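Side-chain contacts in glutaminase 1 (Escherichia coli, PDB 1U60), which hydrolyses L-glutamine to L-glutamate and ammonium, working as a homotetramer of the glutaminase family: residues A[72-77]-A[140-145]; A[99-104]-A[172-177]; A[122-127]-A[189-194]. All blocks are in the same frame, centred on the assembly; numbering follows the deposited sequence.

Interaction 1: A[72-77]-A[140-145]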
ATOM      1  N   THR A  72       9.353  -0.149 -17.060  1.00  7.82           N
ATOM      2  CA  THR A  72       8.939   0.977 -17.875  1.00  8.00           C
ATOM      3  C   THR A  72       8.540   2.143 -16.987  1.00  8.71           C
ATOM      4  O   THR A  72       8.743   3.348 -17.353  1.00  9.19           O
ATOM      5  CB  THR A  72       7.812   0.494 -18.815  1.00  9.33           C
ATOM      6  OG1 THR A  72       8.421  -0.345 -19.836  1.00  7.80           O
ATOM      7  CG2 THR A  72       7.108   1.669 -19.521  1.00  9.61           C
ATOM      8  N   LEU A  73       7.943   1.835 -15.830  1.00  7.31           N
ATOM      9  CA  LEU A  73       7.661   2.868 -14.854  1.00  7.47           C
ATOM     10  C   LEU A  73       8.966   3.578 -14.483  1.00  6.29           C
ATOM     11  O   LEU A  73       9.020   4.806 -14.335  1.00  7.52           O
ATOM     12  CB  LEU A  73       7.000   2.267 -13.612  1.00  7.03           C
ATOM     13  CG  LEU A  73       6.826   3.178 -12.412  1.00  7.38           C
ATOM     14  CD1 LEU A  73       6.057   4.460 -12.873  1.00 10.59           C
ATOM     15  CD2 LEU A  73       6.145   2.506 -11.231  1.00  9.89           C
ATOM     16  N   ALA A  74      10.002   2.788 -14.211  1.00  6.02           N
ATOM     17  CA  ALA A  74      11.287   3.375 -13.800  1.00  6.37           C
ATOM     18  C   ALA A  74      11.783   4.339 -14.892  1.00  6.91           C
ATOM     19  O   ALA A  74      12.186   5.476 -14.615  1.00  6.86           O
ATOM     20  CB  ALA A  74      12.257   2.320 -13.521  1.00  7.53           C
ATOM     21  N   LEU A  75      11.672   3.922 -16.157  1.00  7.44           N
ATOM     22  CA  LEU A  75      12.072   4.792 -17.258  1.00  8.57           C
ATOM     23  C   LEU A  75      11.216   6.051 -17.362  1.00  9.65           C
ATOM     24  O   LEU A  75      11.723   7.150 -17.607  1.00 11.13           O
ATOM     25  CB  LEU A  75      12.082   3.998 -18.576  1.00  8.72           C
ATOM     26  CG  LEU A  75      12.611   4.757 -19.766  1.00 10.89           C
ATOM     27  CD1 LEU A  75      13.996   5.351 -19.511  1.00 12.78           C
ATOM     28  CD2 LEU A  75      12.603   3.831 -20.936  1.00 11.65           C
ATOM     29  N   ALA A  76       9.904   5.910 -17.165  1.00  8.47           N
ATOM     30  CA  ALA A  76       9.018   7.075 -17.278  1.00  8.73           C
ATOM     31  C   ALA A  76       9.388   8.084 -16.213  1.00  8.22           C
ATOM     32  O   ALA A  76       9.391   9.298 -16.449  1.00  8.27           O
ATOM     33  CB  ALA A  76       7.598   6.686 -17.111  1.00  8.89           C
ATOM     34  N   LEU A  77       9.717   7.608 -15.018  1.00  9.00           N
ATOM     35  CA  LEU A  77      10.128   8.518 -13.956  1.00  8.96           C
ATOM     36  C   LEU A  77      11.416   9.262 -14.302  1.00  9.66           C
ATOM     37  O   LEU A  77      11.536  10.475 -14.057  1.00 11.63           O
ATOM     38  CB  LEU A  77      10.248   7.799 -12.604  1.00  9.22           C
ATOM     39  CG  LEU A  77       8.959   7.329 -11.903  1.00  9.22           C
ATOM     40  CD1 LEU A  77       9.288   6.277 -10.883  1.00 10.43           C
ATOM     41  CD2 LEU A  77       8.229   8.513 -11.275  1.00 10.22           C
ATOM     42  N   LEU A 140      13.776  -1.875 -23.773  1.00  9.60           N
ATOM     43  CA  LEU A 140      14.634  -3.067 -23.740  1.00  9.95           C
ATOM     44  C   LEU A 140      15.938  -2.747 -22.995  1.00  9.83           C
ATOM     45  O   LEU A 140      16.391  -3.521 -22.180  1.00  9.62           O
ATOM     46  CB  LEU A 140      14.907  -3.588 -25.150  1.00 10.21           C
ATOM     47  CG  LEU A 140      15.854  -4.777 -25.231  1.00 11.30           C
ATOM     48  CD1 LEU A 140      15.296  -5.957 -24.439  1.00 12.16           C
ATOM     49  CD2 LEU A 140      16.095  -5.162 -26.697  1.00 12.23           C
ATOM     50  N   HIS A 141      16.504  -1.569 -23.256  1.00 10.70           N
ATOM     51  CA  HIS A 141      17.768  -1.171 -22.646  1.00 10.98           C
ATOM     52  C   HIS A 141      17.628  -1.030 -21.132  1.00  9.89           C
ATOM     53  O   HIS A 141      18.473  -1.502 -20.397  1.00  8.26           O
ATOM     54  CB  HIS A 141      18.253   0.129 -23.285  1.00 12.03           C
ATOM     55  CG  HIS A 141      19.600   0.553 -22.826  1.00 14.54           C
ATOM     56  ND1 HIS A 141      20.751  -0.105 -23.205  1.00 18.92           N
ATOM     57  CD2 HIS A 141      19.983   1.547 -21.991  1.00 18.61           C
ATOM     58  CE1 HIS A 141      21.790   0.495 -22.648  1.00 21.94           C
ATOM     59  NE2 HIS A 141      21.349   1.488 -21.898  1.00 21.10           N
ATOM     60  N   ILE A 142      16.569  -0.384 -20.666  1.00  9.41           N
ATOM     61  CA  ILE A 142      16.410  -0.278 -19.214  1.00  9.19           C
ATOM     62  C   ILE A 142      16.192  -1.617 -18.533  1.00  8.02           C
ATOM     63  O   ILE A 142      16.731  -1.849 -17.423  1.00  9.69           O
ATOM     64  CB  ILE A 142      15.388   0.776 -18.785  1.00 10.16           C
ATOM     65  CG1 ILE A 142      15.773   1.243 -17.384  1.00 11.68           C
ATOM     66  CG2 ILE A 142      13.945   0.272 -18.851  1.00 10.40           C
ATOM     67  CD1 ILE A 142      14.886   2.363 -16.869  1.00 14.55           C
ATOM     68  N   GLN A 143      15.449  -2.534 -19.176  1.00  7.99           N
ATOM     69  CA  GLN A 143      15.324  -3.902 -18.630  1.00  7.33           C
ATOM     70  C   GLN A 143      16.715  -4.555 -18.481  1.00  6.90           C
ATOM     71  O   GLN A 143      17.032  -5.123 -17.471  1.00  6.76           O
ATOM     72  CB  GLN A 143      14.428  -4.805 -19.499  1.00  7.79           C
ATOM     73  CG  GLN A 143      12.995  -4.454 -19.626  1.00  7.12           C
ATOM     74  CD  GLN A 143      12.200  -5.527 -20.345  1.00  8.53           C
ATOM     75  OE1 GLN A 143      12.716  -6.618 -20.653  1.00  8.68           O
ATOM     76  NE2 GLN A 143      10.951  -5.213 -20.660  1.00  8.78           N
ATOM     77  N   GLN A 144      17.560  -4.437 -19.508  1.00  7.01           N
ATOM     78  CA  GLN A 144      18.901  -4.977 -19.439  1.00  8.50           C
ATOM     79  C   GLN A 144      19.764  -4.288 -18.378  1.00  8.35           C
ATOM     80  O   GLN A 144      20.522  -4.953 -17.642  1.00  8.55           O
ATOM     81  CB  GLN A 144      19.573  -4.917 -20.823  1.00  8.61           C
ATOM     82  CG  GLN A 144      18.870  -5.781 -21.894  1.00 11.18           C
ATOM     83  CD  GLN A 144      19.350  -5.507 -23.318  1.00 12.31           C
ATOM     84  OE1 GLN A 144      19.910  -4.428 -23.617  1.00 15.39           O
ATOM     85  NE2 GLN A 144      19.056  -6.455 -24.234  1.00 12.17           N
ATOM     86  N   GLN A 145      19.619  -2.971 -18.237  1.00  8.51           N
ATOM     87  CA  GLN A 145      20.350  -2.242 -17.223  1.00  9.28           C
ATOM     88  C   GLN A 145      19.948  -2.634 -15.811  1.00  8.72           C
ATOM     89  O   GLN A 145      20.791  -2.719 -14.945  1.00  8.05           O
ATOM     90  CB  GLN A 145      20.130  -0.751 -17.384  1.00 10.66           C
ATOM     91  CG  GLN A 145      20.793  -0.138 -18.565  1.00 13.08           C
ATOM     92  CD  GLN A 145      20.487   1.378 -18.643  1.00 20.75           C
ATOM     93  OE1 GLN A 145      19.314   1.788 -18.824  1.00 25.14           O
ATOM     94  NE2 GLN A 145      21.527   2.195 -18.544  1.00 23.02           N
TER
HETATM   95  O   HOH W   1       9.606  -2.839 -19.284  1.00 13.21           O
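I142 drives its CD1 against the backbone and CB atoms of A74 and L75, and this one methyl carries nearly all of the apolar contact. I142 CD1 stops 3.6 Å from L75 N and 3.7 Å from L75 CB, with A74 CB a little farther off at 4.3 Å. The longer branch of I142 is extended, with CG1 roughly anti to the backbone N (chi1 -154°), and chi2 of 176° sends CD1 straight on across the gap. A branched, stiff residue suits this place because its reach is set by few torsions, while the small side chain of A74 lets the methyl come close to the neighbouring helix. L75 and I142 cross obliquely, with L75 CD1 4.1 Å from I142 CD1. L75 also spreads over R138 and I139, one turn earlier on the helix of I142.

The polar part of the contact is mediated by water. A single molecule lies 2.8 Å from T72 OG1 and accepts from Q143 NE2 at 3.1 Å, linking two side chains that do not touch. Q143 is buried, and its amide is held at both ends: NE2 also donates to Q195 O, and OE1 accepts from T198 OG1. These partners fix which end of the amide is the nitrogen and explain why a glutamine can be accommodated here, with its polar atoms satisfied by the water, helix 185-195 and strand 198-200.

Helix 231-241 packs on L73, A74 and L77, and A74 is therefore in contact with two neighbouring helices. The arrangement is plain helix-to-helix packing in the interior of the helical region of the beta-lactamase-like fold, away from the predicted substrate residues, and it joins helix 68-80 to helix 132-147.

Interaction 2: A[99-104]-A[172-177]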
ATOM      1  N   ASN A  99      -6.987  -6.341 -15.759  1.00 14.55           N
ATOM      2  CA  ASN A  99      -7.501  -5.912 -17.048  1.00 15.10           C
ATOM      3  C   ASN A  99      -8.870  -5.225 -16.984  1.00 14.40           C
ATOM      4  O   ASN A  99      -9.591  -5.144 -17.973  1.00 13.62           O
ATOM      5  CB  ASN A  99      -7.584  -7.147 -17.950  1.00 15.51           C
ATOM      6  CG  ASN A  99      -8.585  -8.185 -17.418  1.00 18.09           C
ATOM      7  OD1 ASN A  99      -9.091  -8.073 -16.290  1.00 20.57           O
ATOM      8  ND2 ASN A  99      -8.902  -9.191 -18.263  1.00 21.61           N
ATOM      9  N   SER A 100      -9.221  -4.716 -15.807  1.00 15.50           N
ATOM     10  CA  SER A 100     -10.561  -4.207 -15.571  1.00 15.64           C
ATOM     11  C   SER A 100     -10.880  -2.932 -16.302  1.00 16.10           C
ATOM     12  O   SER A 100     -10.269  -1.877 -16.038  1.00 16.26           O
ATOM     13  CB  SER A 100     -10.782  -3.954 -14.083  1.00 16.41           C
ATOM     14  OG  SER A 100     -12.093  -3.394 -13.953  1.00 17.68           O
ATOM     15  N   VAL A 101     -11.847  -2.979 -17.226  1.00 16.73           N
ATOM     16  CA  VAL A 101     -12.363  -1.751 -17.838  1.00 17.23           C
ATOM     17  C   VAL A 101     -13.402  -1.015 -16.967  1.00 16.65           C
ATOM     18  O   VAL A 101     -13.626   0.167 -17.174  1.00 17.79           O
ATOM     19  CB  VAL A 101     -12.873  -1.956 -19.333  1.00 18.28           C
ATOM     20  CG1 VAL A 101     -11.730  -2.547 -20.219  1.00 19.46           C
ATOM     21  CG2 VAL A 101     -14.124  -2.788 -19.439  1.00 18.59           C
ATOM     22  N   ILE A 102     -14.043  -1.711 -16.025  1.00 17.86           N
ATOM     23  CA  ILE A 102     -14.919  -1.059 -15.049  1.00 17.07           C
ATOM     24  C   ILE A 102     -14.083  -0.018 -14.286  1.00 17.30           C
ATOM     25  O   ILE A 102     -14.481   1.150 -14.152  1.00 15.37           O
ATOM     26  CB  ILE A 102     -15.536  -2.077 -14.086  1.00 17.94           C
ATOM     27  CG1 ILE A 102     -16.517  -3.021 -14.819  1.00 20.31           C
ATOM     28  CG2 ILE A 102     -16.283  -1.349 -12.951  1.00 18.63           C
ATOM     29  CD1 ILE A 102     -17.134  -4.097 -13.894  1.00 22.12           C
ATOM     30  N   ALA A 103     -12.871  -0.422 -13.879  1.00 16.85           N
ATOM     31  CA  ALA A 103     -11.951   0.496 -13.226  1.00 16.71           C
ATOM     32  C   ALA A 103     -11.774   1.797 -13.997  1.00 17.27           C
ATOM     33  O   ALA A 103     -11.820   2.898 -13.424  1.00 17.12           O
ATOM     34  CB  ALA A 103     -10.562  -0.175 -13.027  1.00 17.29           C
ATOM     35  N   LEU A 104     -11.528   1.699 -15.292  1.00 17.40           N
ATOM     36  CA  LEU A 104     -11.352   2.867 -16.083  1.00 17.62           C
ATOM     37  C   LEU A 104     -12.594   3.722 -16.085  1.00 19.23           C
ATOM     38  O   LEU A 104     -12.515   4.913 -15.864  1.00 18.79           O
ATOM     39  CB  LEU A 104     -11.014   2.507 -17.536  1.00 17.71           C
ATOM     40  CG  LEU A 104      -9.614   1.981 -17.799  1.00 16.59           C
ATOM     41  CD1 LEU A 104      -9.455   1.471 -19.217  1.00 17.81           C
ATOM     42  CD2 LEU A 104      -8.574   3.064 -17.577  1.00 17.16           C
ATOM     43  N   ALA A 172      -6.042   0.206 -24.974  1.00 10.53           N
ATOM     44  CA  ALA A 172      -5.279   1.267 -25.570  1.00 10.58           C
ATOM     45  C   ALA A 172      -6.199   2.323 -26.199  1.00 10.68           C
ATOM     46  O   ALA A 172      -5.965   3.496 -26.075  1.00 11.26           O
ATOM     47  CB  ALA A 172      -4.377   0.740 -26.576  1.00 11.09           C
ATOM     48  N   TRP A 173      -7.239   1.887 -26.892  1.00 10.67           N
ATOM     49  CA  TRP A 173      -8.163   2.816 -27.506  1.00 10.15           C
ATOM     50  C   TRP A 173      -8.998   3.552 -26.467  1.00  9.67           C
ATOM     51  O   TRP A 173      -9.305   4.727 -26.661  1.00  9.27           O
ATOM     52  CB  TRP A 173      -9.061   2.093 -28.559  1.00 10.09           C
ATOM     53  CG  TRP A 173      -8.378   1.817 -29.872  1.00 10.84           C
ATOM     54  CD1 TRP A 173      -8.200   0.610 -30.441  1.00 14.47           C
ATOM     55  CD2 TRP A 173      -7.788   2.769 -30.781  1.00 12.46           C
ATOM     56  NE1 TRP A 173      -7.539   0.724 -31.637  1.00 12.09           N
ATOM     57  CE2 TRP A 173      -7.256   2.039 -31.866  1.00 12.58           C
ATOM     58  CE3 TRP A 173      -7.628   4.161 -30.767  1.00 15.43           C
ATOM     59  CZ2 TRP A 173      -6.607   2.649 -32.952  1.00 13.89           C
ATOM     60  CZ3 TRP A 173      -7.000   4.773 -31.834  1.00 12.03           C
ATOM     61  CH2 TRP A 173      -6.482   4.021 -32.905  1.00 13.16           C
ATOM     62  N   LEU A 174      -9.409   2.887 -25.383  1.00 10.56           N
ATOM     63  CA  LEU A 174     -10.102   3.563 -24.309  1.00 11.64           C
ATOM     64  C   LEU A 174      -9.263   4.675 -23.664  1.00 11.96           C
ATOM     65  O   LEU A 174      -9.760   5.798 -23.408  1.00 11.77           O
ATOM     66  CB  LEU A 174     -10.497   2.600 -23.209  1.00 12.36           C
ATOM     67  CG  LEU A 174     -11.628   1.623 -23.549  1.00 11.91           C
ATOM     68  CD1 LEU A 174     -11.795   0.616 -22.429  1.00 14.00           C
ATOM     69  CD2 LEU A 174     -12.948   2.354 -23.886  1.00  9.97           C
ATOM     70  N   LEU A 175      -8.018   4.363 -23.365  1.00 10.54           N
ATOM     71  CA  LEU A 175      -7.056   5.376 -22.906  1.00 11.31           C
ATOM     72  C   LEU A 175      -6.922   6.535 -23.917  1.00 12.15           C
ATOM     73  O   LEU A 175      -7.045   7.712 -23.552  1.00 13.21           O
ATOM     74  CB  LEU A 175      -5.700   4.740 -22.627  1.00 11.69           C
ATOM     75  CG  LEU A 175      -5.719   3.757 -21.474  1.00 13.41           C
ATOM     76  CD1 LEU A 175      -4.525   2.861 -21.585  1.00 15.06           C
ATOM     77  CD2 LEU A 175      -5.717   4.478 -20.147  1.00 11.75           C
ATOM     78  N   TYR A 176      -6.714   6.220 -25.178  1.00 11.52           N
ATOM     79  CA  TYR A 176      -6.484   7.230 -26.193  1.00 12.36           C
ATOM     80  C   TYR A 176      -7.700   8.155 -26.289  1.00 12.48           C
ATOM     81  O   TYR A 176      -7.569   9.408 -26.376  1.00 12.33           O
ATOM     82  CB  TYR A 176      -6.246   6.567 -27.517  1.00 12.17           C
ATOM     83  CG  TYR A 176      -5.822   7.524 -28.603  1.00 14.14           C
ATOM     84  CD1 TYR A 176      -6.767   8.129 -29.429  1.00 15.62           C
ATOM     85  CD2 TYR A 176      -4.481   7.825 -28.796  1.00 17.37           C
ATOM     86  CE1 TYR A 176      -6.397   9.021 -30.415  1.00 19.51           C
ATOM     87  CE2 TYR A 176      -4.094   8.716 -29.785  1.00 19.26           C
ATOM     88  CZ  TYR A 176      -5.060   9.316 -30.594  1.00 21.45           C
ATOM     89  OH  TYR A 176      -4.688  10.191 -31.584  1.00 25.63           O
ATOM     90  N   SER A 177      -8.880   7.533 -26.238  1.00 13.21           N
ATOM     91  CA  SER A 177     -10.134   8.258 -26.342  1.00 14.43           C
ATOM     92  C   SER A 177     -10.324   9.229 -25.174  1.00 14.97           C
ATOM     93  O   SER A 177     -10.867  10.312 -25.361  1.00 16.18           O
ATOM     94  CB  SER A 177     -11.301   7.256 -26.464  1.00 15.14           C
ATOM     95  OG  SER A 177     -12.538   7.940 -26.378  1.00 19.96           O
TER
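L104 and L174 mark the closest approach of the two backbones, with 8.3 Å between CA of L104 and CA of L174, a spacing filled by branched side chains. Segment 172-177 is helical throughout, whereas the helix of 99-104 begins just after S100. That serine is the N-cap: with its side chain anti to the backbone N (chi1 177°), S100 OG accepts from A103 N at 3.1 Å, nearly straight (169°), which gives a first-turn amide a partner that no preceding turn can supply.

The capped turn sets V101 and L104, three residues apart, on one face of the helix, and L174 CD1 reaches both. L174 CD1 lies 3.9 Å from V101 CG1 and 4.1 Å from L104 CD1. This is ordinary aliphatic helix packing at the outer part of the helical region, joining the short helix 101-106 to helix 166-178, and V101 rests on H167 and I171 of the same helix too. The side chain of V101 is about 8 Å from that of N168, predicted to bind substrate.

L104 divides its contacts between its two methyls. While CD1 meets L174, L104 CD2 approaches L175 CD2 to 4.1 Å, those two side chains crossing at about a right angle. Leucine suits L104 and L174 because its forked end, carried one carbon beyond CB, is long enough for the two to meet across the gap between their CA atoms. L174 lies toward the surface, whereas L175 is buried against P111, Y180 and L181.

Interaction 3: A[122-127]-A[189-194]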
ATOM      1  N   ALA A 122      -0.396   3.035 -20.782  1.00  7.93           N
ATOM      2  CA  ALA A 122      -0.257   4.512 -20.714  1.00  8.35           C
ATOM      3  C   ALA A 122       1.162   4.932 -20.347  1.00  8.73           C
ATOM      4  O   ALA A 122       1.702   5.892 -20.963  1.00  8.95           O
ATOM      5  CB  ALA A 122      -1.243   5.098 -19.794  1.00 10.35           C
ATOM      6  N   THR A 123       1.807   4.186 -19.442  1.00  7.25           N
ATOM      7  CA  THR A 123       3.185   4.495 -19.019  1.00  7.54           C
ATOM      8  C   THR A 123       4.142   4.198 -20.218  1.00  6.51           C
ATOM      9  O   THR A 123       5.051   4.970 -20.519  1.00  8.65           O
ATOM     10  CB  THR A 123       3.545   3.715 -17.805  1.00  6.89           C
ATOM     11  OG1 THR A 123       2.587   3.989 -16.731  1.00  8.61           O
ATOM     12  CG2 THR A 123       4.940   4.102 -17.291  1.00  8.63           C
ATOM     13  N   THR A 124       3.949   3.070 -20.905  1.00  7.89           N
ATOM     14  CA  THR A 124       4.709   2.779 -22.111  1.00  8.59           C
ATOM     15  C   THR A 124       4.576   3.914 -23.137  1.00  8.47           C
ATOM     16  O   THR A 124       5.566   4.276 -23.764  1.00  9.21           O
ATOM     17  CB  THR A 124       4.234   1.444 -22.693  1.00  9.34           C
ATOM     18  OG1 THR A 124       4.568   0.370 -21.811  1.00  8.30           O
ATOM     19  CG2 THR A 124       4.941   1.095 -24.004  1.00  8.60           C
ATOM     20  N   SER A 125       3.395   4.506 -23.266  1.00  8.75           N
ATOM     21  CA  SER A 125       3.154   5.590 -24.217  1.00  9.72           C
ATOM     22  C   SER A 125       3.763   6.932 -23.795  1.00 10.55           C
ATOM     23  O   SER A 125       3.913   7.830 -24.648  1.00 11.91           O
ATOM     24  CB  SER A 125       1.631   5.811 -24.423  1.00  8.71           C
ATOM     25  OG  SER A 125       1.037   6.593 -23.376  1.00  8.66           O
ATOM     26  N   LEU A 126       4.055   7.060 -22.506  1.00 10.49           N
ATOM     27  CA  LEU A 126       4.617   8.268 -21.862  1.00 10.65           C
ATOM     28  C   LEU A 126       6.126   8.410 -22.018  1.00 11.58           C
ATOM     29  O   LEU A 126       6.635   9.528 -21.907  1.00 12.27           O
ATOM     30  CB  LEU A 126       4.254   8.277 -20.363  1.00 12.31           C
ATOM     31  CG  LEU A 126       4.528   9.510 -19.499  1.00 11.39           C
ATOM     32  CD1 LEU A 126       3.996  10.787 -20.120  1.00 13.64           C
ATOM     33  CD2 LEU A 126       3.982   9.314 -18.089  1.00 14.45           C
ATOM     34  N   ILE A 127       6.833   7.304 -22.277  1.00 11.00           N
ATOM     35  CA  ILE A 127       8.294   7.253 -22.498  1.00 13.88           C
ATOM     36  C   ILE A 127       8.695   8.235 -23.614  1.00 13.18           C
ATOM     37  O   ILE A 127       7.976   8.351 -24.593  1.00 13.48           O
ATOM     38  CB  ILE A 127       8.637   5.700 -22.887  1.00 14.28           C
ATOM     39  CG1 ILE A 127       8.402   4.848 -21.671  1.00 18.15           C
ATOM     40  CG2 ILE A 127      10.021   5.409 -23.480  1.00 17.88           C
ATOM     41  CD1 ILE A 127       8.828   5.436 -20.496  1.00 13.72           C
ATOM     42  N   CYS A 189       0.398  -0.195 -27.771  1.00 11.58           N
ATOM     43  CA  CYS A 189      -0.031  -1.563 -27.526  1.00 11.57           C
ATOM     44  C   CYS A 189       1.077  -2.507 -27.986  1.00 10.39           C
ATOM     45  O   CYS A 189       1.434  -3.450 -27.294  1.00 10.26           O
ATOM     46  CB  CYS A 189      -1.379  -1.828 -28.199  1.00 10.60           C
ATOM     47  SG  CYS A 189      -2.047  -3.480 -27.868  1.00 15.40           S
ATOM     48  N   ASP A 190       1.655  -2.240 -29.144  1.00  9.61           N
ATOM     49  CA  ASP A 190       2.712  -3.067 -29.677  1.00  9.49           C
ATOM     50  C   ASP A 190       3.897  -3.097 -28.688  1.00  9.03           C
ATOM     51  O   ASP A 190       4.373  -4.155 -28.339  1.00  9.27           O
ATOM     52  CB  ASP A 190       3.114  -2.487 -31.042  1.00 10.01           C
ATOM     53  CG  ASP A 190       4.352  -3.114 -31.669  1.00  9.65           C
ATOM     54  OD1 ASP A 190       4.904  -4.169 -31.221  1.00 13.31           O
ATOM     55  OD2 ASP A 190       4.856  -2.565 -32.669  1.00 15.43           O
ATOM     56  N   VAL A 191       4.368  -1.946 -28.266  1.00  7.71           N
ATOM     57  CA  VAL A 191       5.578  -1.926 -27.438  1.00  8.70           C
ATOM     58  C   VAL A 191       5.307  -2.554 -26.083  1.00  8.33           C
ATOM     59  O   VAL A 191       6.151  -3.262 -25.556  1.00  7.60           O
ATOM     60  CB  VAL A 191       6.184  -0.548 -27.344  1.00  9.31           C
ATOM     61  CG1 VAL A 191       7.399  -0.537 -26.468  1.00 10.40           C
ATOM     62  CG2 VAL A 191       6.589  -0.109 -28.759  1.00 11.47           C
ATOM     63  N   TYR A 192       4.118  -2.296 -25.553  1.00  9.77           N
ATOM     64  CA  TYR A 192       3.726  -2.899 -24.279  1.00  9.05           C
ATOM     65  C   TYR A 192       3.800  -4.445 -24.399  1.00 10.12           C
ATOM     66  O   TYR A 192       4.310  -5.143 -23.523  1.00  9.53           O
ATOM     67  CB  TYR A 192       2.319  -2.452 -23.830  1.00 10.22           C
ATOM     68  CG  TYR A 192       1.966  -3.192 -22.564  1.00  8.84           C
ATOM     69  CD1 TYR A 192       2.638  -2.900 -21.394  1.00 12.01           C
ATOM     70  CD2 TYR A 192       1.086  -4.282 -22.564  1.00 10.17           C
ATOM     71  CE1 TYR A 192       2.419  -3.579 -20.261  1.00 11.98           C
ATOM     72  CE2 TYR A 192       0.851  -4.988 -21.380  1.00 12.42           C
ATOM     73  CZ  TYR A 192       1.539  -4.621 -20.238  1.00 13.20           C
ATOM     74  OH  TYR A 192       1.435  -5.313 -19.062  1.00 18.62           O
ATOM     75  N   THR A 193       3.298  -4.974 -25.515  1.00 10.00           N
ATOM     76  CA  THR A 193       3.354  -6.412 -25.793  1.00  9.67           C
ATOM     77  C   THR A 193       4.791  -6.943 -25.852  1.00  8.97           C
ATOM     78  O   THR A 193       5.110  -7.955 -25.231  1.00  9.11           O
ATOM     79  CB  THR A 193       2.612  -6.697 -27.093  1.00 10.94           C
ATOM     80  OG1 THR A 193       1.262  -6.233 -26.943  1.00 14.43           O
ATOM     81  CG2 THR A 193       2.515  -8.171 -27.343  1.00 13.29           C
ATOM     82  N   ARG A 194       5.652  -6.210 -26.535  1.00  9.08           N
ATOM     83  CA  ARG A 194       7.090  -6.538 -26.607  1.00  9.00           C
ATOM     84  C   ARG A 194       7.718  -6.579 -25.241  1.00  7.25           C
ATOM     85  O   ARG A 194       8.460  -7.511 -24.938  1.00  7.29           O
ATOM     86  CB  ARG A 194       7.874  -5.545 -27.475  1.00  8.79           C
ATOM     87  CG  ARG A 194       7.440  -5.510 -28.934  1.00 10.25           C
ATOM     88  CD  ARG A 194       8.330  -4.621 -29.771  1.00 12.84           C
ATOM     89  NE  ARG A 194       7.692  -4.018 -30.939  1.00 13.70           N
ATOM     90  CZ  ARG A 194       8.349  -3.273 -31.850  1.00 14.34           C
ATOM     91  NH1 ARG A 194       9.652  -3.082 -31.750  1.00 15.71           N
ATOM     92  NH2 ARG A 194       7.705  -2.726 -32.856  1.00 15.92           N
TER
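T124 turns its two branches to different neighbours on the facing helix. T124 CG2, the methyl, stands anti to the backbone N and packs 3.8 Å from V191 CG1 and 3.8 Å from Y192 N. The hydroxyl lies at the edge of the Y192 ring, in its plane, with T124 OG1 3.8 Å from Y192 CD1. A threonine fits because the methyl serves the apolar side while the hydroxyl is satisfied within its own helix by a hydrogen bond to A120 O, one turn back. The closeness of the helices, 6.2 Å between CA of T124 and CA of Y192, suits a side chain this short.

Y192 is predicted to bind substrate; its side chain comes within about 4 Å of those of N117 and N168, which share that prediction. The T124 contact thus lies against the flank of the probable glutamine pocket.

Farther out, an i to i+4 salt bridge spans the turn that carries V191 and Y192, R194 gripping D190 side-on. R194 NE meets D190 OD1 at 2.8 Å, from above the carboxylate plane (42° out of it), and R194 NH2 reaches D190 OD2 at 2.9 Å. A further salt bridge, from R194 NH1 to E133, ties this helix to helix 132-147.

Helix 68-80 packs on T124 through T72 and on Y192 through K69, helix 132-147 covers V191 with V132 and I139, and helix 155-162 lies against T193 and R194.

In the fold
From the N terminus, the chain lays down 72-77, 99-104 and 122-127 in turn before any contact closes. Segment 140-145 then closes interaction 1, 172-177 closes interaction 2 and 189-194 closes interaction 3, each spanning some 60 to 70 residues. Every pair of loops crosses and none nests, so the three interlace the helical region. Interaction 3 lies between the others: it touches interaction 1 where I127 CD1 packs 3.5 Å from A76 N, and interaction 2 where L175 meets A122 and A172 meets C189. Interactions 1 and 2 do not touch, their nearest atoms being about 12 Å apart. Together they tie helices 68-80, 101-106 and 117-126 to helices 132-147, 166-178 and 185-195.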